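Local coordinates for protein PHB depolymerase (Penicillium funiculosum, PDB 2D81) that hydrolyses the ester bonds of the biopolyester polyhydroxybutyrate, using a circularly permuted alpha/beta hydrolase fold, at residues P65-P70 against M109-A114; S76-G79 against A83-A86; Q212-A215 against V220-L223. All blocks are in the same frame, centred on the assembly; numbering follows the deposited sequence.

Contact 1: residues P65-P70 against M109-A114; sequences PSITTP and MNQLKA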
# COMPACT_ATOMS: atom_id res chain seq x y z
N PRO A 65 -3.34 13.14 15.19
CA PRO A 65 -3.19 14.17 14.15
C PRO A 65 -4.54 14.80 13.81
O PRO A 65 -5.57 14.13 13.87
CB PRO A 65 -2.59 13.39 12.98
CG PRO A 65 -3.15 12.01 13.17
CD PRO A 65 -3.00 11.81 14.66
N SER A 66 -4.52 16.08 13.45
CA SER A 66 -5.75 16.74 13.02
C SER A 66 -6.11 16.27 11.62
O SER A 66 -5.23 16.06 10.78
CB SER A 66 -5.56 18.26 13.02
OG SER A 66 -6.75 18.91 12.59
N ILE A 67 -7.40 16.12 11.35
CA ILE A 67 -7.85 15.81 10.00
C ILE A 67 -8.82 16.86 9.48
O ILE A 67 -9.49 16.66 8.47
CB ILE A 67 -8.53 14.43 9.93
CG1 ILE A 67 -9.73 14.39 10.87
CG2 ILE A 67 -7.52 13.34 10.27
CD1 ILE A 67 -10.63 13.17 10.67
N THR A 68 -8.90 18.00 10.17
CA THR A 68 -9.80 19.06 9.73
C THR A 68 -9.42 19.54 8.33
O THR A 68 -10.24 19.51 7.41
CB THR A 68 -9.76 20.27 10.70
OG1 THR A 68 -10.05 19.82 12.03
CG2 THR A 68 -10.79 21.30 10.29
N THR A 69 -8.17 19.97 8.16
CA THR A 69 -7.71 20.46 6.87
C THR A 69 -7.56 19.32 5.85
O THR A 69 -7.89 19.48 4.68
CB THR A 69 -6.40 21.24 7.00
OG1 THR A 69 -6.60 22.37 7.86
CG2 THR A 69 -5.94 21.75 5.63
N PRO A 70 -7.04 18.16 6.29
CA PRO A 70 -6.90 17.06 5.32
C PRO A 70 -8.25 16.67 4.71
O PRO A 70 -8.35 16.44 3.51
CB PRO A 70 -6.31 15.94 6.18
CG PRO A 70 -5.42 16.70 7.12
CD PRO A 70 -6.31 17.86 7.53
N MET A 109 -4.28 5.63 13.18
CA MET A 109 -5.14 4.87 12.29
C MET A 109 -6.62 5.19 12.49
O MET A 109 -7.39 5.19 11.53
CB MET A 109 -4.90 3.36 12.46
CG MET A 109 -3.78 2.83 11.58
SD MET A 109 -4.12 3.03 9.81
CE MET A 109 -5.42 1.80 9.59
N ASN A 110 -7.02 5.48 13.72
CA ASN A 110 -8.41 5.82 13.98
C ASN A 110 -8.81 7.12 13.28
O ASN A 110 -9.96 7.27 12.86
CB ASN A 110 -8.67 5.96 15.48
CG ASN A 110 -10.13 6.25 15.79
OD1 ASN A 110 -11.00 5.40 15.61
ND2 ASN A 110 -10.40 7.47 16.25
N GLN A 111 -7.87 8.06 13.16
CA GLN A 111 -8.15 9.31 12.47
C GLN A 111 -8.34 9.09 10.97
O GLN A 111 -9.14 9.77 10.33
CB GLN A 111 -7.03 10.33 12.70
CG GLN A 111 -6.95 10.91 14.10
CD GLN A 111 -8.20 11.68 14.49
OE1 GLN A 111 -9.22 11.09 14.86
NE2 GLN A 111 -8.13 13.01 14.41
N LEU A 112 -7.60 8.14 10.41
CA LEU A 112 -7.83 7.74 9.02
C LEU A 112 -9.24 7.19 8.87
O LEU A 112 -9.94 7.51 7.90
CB LEU A 112 -6.81 6.69 8.58
CG LEU A 112 -7.06 6.05 7.20
CD1 LEU A 112 -6.98 7.10 6.10
CD2 LEU A 112 -6.01 4.97 6.97
N LYS A 113 -9.66 6.36 9.81
CA LYS A 113 -11.01 5.80 9.78
C LYS A 113 -12.03 6.93 9.81
O LYS A 113 -12.98 6.94 9.02
CB LYS A 113 -11.23 4.88 10.98
CG LYS A 113 -12.62 4.25 11.02
CD LYS A 113 -12.76 3.33 12.22
CE LYS A 113 -14.11 2.64 12.24
NZ LYS A 113 -14.28 1.81 13.46
N ALA A 114 -11.83 7.88 10.71
CA ALA A 114 -12.77 8.99 10.87
C ALA A 114 -12.81 9.83 9.60
O ALA A 114 -13.87 10.26 9.15
CB ALA A 114 -12.35 9.85 12.05
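Gln111 reaches out from helix 106-116 and gives its amide NE2 to the backbone O of Pro65, 2.8 Å away. The N-H points at its acceptor with an angle of 168°, and the carbonyl points back at the nitrogen almost along its own C=O axis (168° as well). Pro65 O lies close to the plane of the glutamine amide, so the bond is near straight from both ends. The side chain gets there by folding: a bend about the CB-CG bond (chi2 -62°) turns the amide toward the loop. On the way CG passes the proline ring, where it sits 4.1 Å from Pro65 CG, the two side chains running past each other in opposite directions.

Ile67 fills the other half of the contact and crosses Gln111 at a slant. Its CG2 rests 3.9 Å from Gln111 CB, while CD1 extends further along the helix to lie 3.7 Å from the backbone O of Gln111 and 4.0 Å from Ala114 CB.

Further out, Ile67 is the N-cap residue of helix 68-77, and its O accepts a hydrogen bond from Thr71 OG1. Ser66 O accepts another from Gln54 NE2, and the ring of Pro65 also touches Cys50 and Val108. The loop leading into one helix is thus laid against the flank of the next. One direct amide-to-carbonyl bond, bordered by aliphatic groups of Pro65, Ile67 and Ala114, joins them without any charged pair, and it occupies a proline carbonyl with a side-chain rather than a backbone donor.

Contact 2: residues S76-G79 against A83-A86; sequences SWSG and ASVA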
# COMPACT_ATOMS: atom_id res chain seq x y z
N SER A 76 -12.27 19.76 -1.31
CA SER A 76 -11.92 20.85 -2.21
C SER A 76 -11.29 20.35 -3.51
O SER A 76 -11.56 20.90 -4.58
CB SER A 76 -10.96 21.82 -1.51
OG SER A 76 -11.56 22.36 -0.35
N TRP A 77 -10.46 19.32 -3.42
CA TRP A 77 -9.72 18.83 -4.58
C TRP A 77 -10.52 17.83 -5.42
O TRP A 77 -10.09 17.46 -6.51
CB TRP A 77 -8.41 18.17 -4.15
CG TRP A 77 -7.49 19.07 -3.37
CD1 TRP A 77 -7.47 20.44 -3.40
CD2 TRP A 77 -6.44 18.67 -2.49
NE1 TRP A 77 -6.47 20.91 -2.58
CE2 TRP A 77 -5.82 19.85 -2.01
CE3 TRP A 77 -5.96 17.43 -2.05
CZ2 TRP A 77 -4.75 19.82 -1.11
CZ3 TRP A 77 -4.88 17.40 -1.16
CH2 TRP A 77 -4.29 18.59 -0.70
N SER A 78 -11.67 17.40 -4.91
CA SER A 78 -12.45 16.35 -5.57
C SER A 78 -12.75 16.70 -7.03
O SER A 78 -13.36 17.73 -7.32
CB SER A 78 -13.76 16.11 -4.82
OG SER A 78 -14.53 15.10 -5.46
N GLY A 79 -12.32 15.84 -7.94
CA GLY A 79 -12.61 16.04 -9.35
C GLY A 79 -11.54 16.83 -10.08
O GLY A 79 -11.60 16.97 -11.31
N ALA A 83 -9.28 12.23 -7.86
CA ALA A 83 -10.51 11.70 -8.44
C ALA A 83 -11.68 12.04 -7.52
O ALA A 83 -11.49 12.22 -6.32
CB ALA A 83 -10.40 10.19 -8.63
N SER A 84 -12.88 12.12 -8.08
CA SER A 84 -14.06 12.46 -7.30
C SER A 84 -14.18 11.59 -6.05
O SER A 84 -14.10 10.37 -6.12
CB SER A 84 -15.32 12.28 -8.15
OG SER A 84 -16.49 12.49 -7.36
N VAL A 85 -14.35 12.24 -4.90
CA VAL A 85 -14.48 11.50 -3.65
C VAL A 85 -15.78 10.71 -3.58
O VAL A 85 -15.95 9.86 -2.70
CB VAL A 85 -14.39 12.45 -2.43
CG1 VAL A 85 -13.01 13.08 -2.36
CG2 VAL A 85 -15.46 13.52 -2.51
N ALA A 86 -16.69 10.99 -4.50
CA ALA A 86 -17.90 10.18 -4.63
C ALA A 86 -17.55 8.71 -4.85
O ALA A 86 -18.27 7.81 -4.43
CB ALA A 86 -18.76 10.69 -5.79
O HOH W 1 -16.36 15.81 -7.39
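Ser78 turns its hydroxyl into the loop that follows helix 68-77 and takes the backbone N-H of Val85, with 2.9 Å between OG and N and an angle of 163° at the hydrogen. The oxygen stands anti to its own backbone N (chi1 180°), which carries it across to the second segment. There it is closely surrounded: Ser84 CA comes within 3.3 Å of Ser78 OG, and the CG2 methyl of Val85 covers the same oxygen at 3.5 Å.

The other side is looser and wet. A water lies 2.8 Å from Ser78 OG and makes a weak, longer link to Ser84 OG, bridging two hydroxyls that are themselves 3.8 Å apart. Ser84 OG also accepts from the backbone N of Ala86 at 3.2 Å, forming an ST turn. Gly79 passes Ser84 by backbone alone; at its positive phi (92°) a CB would be jammed against the carbonyl O of Ser78, which calls for glycine.

The contact closes a short surface loop between helix 68-77 and strand 92-98. Trp77 packs on Tyr48, Arg52 and Gln297, whereas Ala83 is tied by a backbone hydrogen bond to Ala31 at the end of helix 20-31.

Contact 3: residues Q212-A215 against V220-L223; sequences QSCA and VCSL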
# COMPACT_ATOMS: atom_id res chain seq x y z
N GLN A 212 0.46 -19.16 -11.99
CA GLN A 212 0.48 -19.90 -13.25
C GLN A 212 -0.74 -19.55 -14.10
O GLN A 212 -0.63 -19.41 -15.32
CB GLN A 212 0.51 -21.41 -12.98
CG GLN A 212 0.49 -22.25 -14.25
CD GLN A 212 1.64 -21.93 -15.18
OE1 GLN A 212 2.81 -22.05 -14.81
NE2 GLN A 212 1.31 -21.53 -16.41
N SER A 213 -1.89 -19.41 -13.46
CA SER A 213 -3.14 -19.18 -14.18
C SER A 213 -3.16 -17.85 -14.93
O SER A 213 -3.89 -17.70 -15.91
CB SER A 213 -4.33 -19.24 -13.22
OG SER A 213 -4.22 -18.24 -12.23
N CYS A 214 -2.37 -16.89 -14.46
CA CYS A 214 -2.35 -15.56 -15.08
C CYS A 214 -1.29 -15.42 -16.16
O CYS A 214 -1.25 -14.41 -16.87
CB CYS A 214 -2.15 -14.47 -14.01
SG CYS A 214 -3.48 -14.48 -12.77
N ALA A 215 -0.45 -16.44 -16.32
CA ALA A 215 0.69 -16.36 -17.22
C ALA A 215 0.32 -16.34 -18.71
O ALA A 215 0.92 -15.60 -19.49
CB ALA A 215 1.65 -17.52 -16.95
N VAL A 220 -8.88 -14.32 -17.21
CA VAL A 220 -8.87 -12.96 -16.71
C VAL A 220 -8.45 -12.93 -15.25
O VAL A 220 -8.99 -13.67 -14.43
CB VAL A 220 -10.26 -12.31 -16.85
CG1 VAL A 220 -10.25 -10.91 -16.25
CG2 VAL A 220 -10.65 -12.24 -18.32
N CYS A 221 -7.49 -12.07 -14.94
CA CYS A 221 -6.95 -11.97 -13.59
C CYS A 221 -7.22 -10.61 -12.97
O CYS A 221 -7.56 -9.65 -13.67
CB CYS A 221 -5.44 -12.26 -13.64
SG CYS A 221 -5.13 -14.04 -13.88
N SER A 222 -7.10 -10.54 -11.65
CA SER A 222 -7.17 -9.27 -10.94
C SER A 222 -5.76 -8.79 -10.59
O SER A 222 -4.79 -9.49 -10.84
CB SER A 222 -7.99 -9.43 -9.66
OG SER A 222 -7.44 -10.44 -8.82
N LEU A 223 -5.67 -7.60 -10.01
CA LEU A 223 -4.38 -7.02 -9.66
C LEU A 223 -4.45 -6.30 -8.32
O LEU A 223 -5.26 -5.40 -8.12
CB LEU A 223 -3.94 -6.02 -10.74
CG LEU A 223 -2.68 -5.20 -10.45
CD1 LEU A 223 -1.46 -6.09 -10.38
CD2 LEU A 223 -2.50 -4.15 -11.55
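Cys214 SG is joined to Cys221 SG in a disulfide, the two sulfurs 2.0 Å apart, with each CB drawn close to the partner sulfur by the bond. Cys214 CB lies 3.0 Å from Cys221 SG, and Cys221 CB lies 3.1 Å from Cys214 SG. These are the one-three distances the covalent link imposes, and Cys214 CB and Cys221 CB stand 4.0 Å apart across it. The CB-SG-SG-CB torsion is -99°, a left-handed twist not far from the perpendicular arrangement that disulfides favour.

Both cysteines use the same first torsion, with SG anti to the carbonyl carbon and beside the backbone N (chi1 -60° for Cys214 and -74° for Cys221). The side chain of Cys221 leaves its backbone toward the 212-215 segment, and the Cys214 sulfur meets it from the helical turn. With Cys214 CA and Cys221 CA 6.0 Å apart, the bridge spans the gap without backbone hydrogen bonds between the segments. Apart from the cystine, the two segments barely touch: the O of Ser213 comes no nearer than 4.4 Å to Cys221 SG. The covalent bond therefore makes almost the whole of the contact, and both half-cystines are buried.

Ser213 turns its hydroxyl to Asn255 OD1, just before strand 256-260, while Gln212 N bonds to Ser185 OG. The weakly bonded helical turn around 212-215 comes just after strand 205-210, and the disulfide ties it to the start of strand 221-227, a parallel strand of the main sheet. On that strand Ser222 pairs by backbone bonds with Asn255 and Ile257, and Leu223 pairs with Ser14. Cys214 itself packs on Ile257 of strand 256-260, and Leu223 lies against Val310 and Ile313 of helix 301-314.

How the contacts relate
Contacts 1 and 2 share helix 68-77. Contact 1 holds the loop entering its first turn, and contact 2 the loop that follows it; their centres are about 17 Å apart. Along the chain, contact 2 falls between the two segments of contact 1, and strand 92-98 follows it before helix 106-116. Contact 3 comes much later, about 36 Å from contact 1 and about 31 Å from contact 2 between centres, and across the chain's centre from contact 1. It lies at the start of strand 221-227, in the same mixed sheet as strand 92-98. Two contacts thus flank one helix, while the third sits on a distant strand; the Pro65 side chain in contact 1 lies about 11 Å from the bound R3HB trimer.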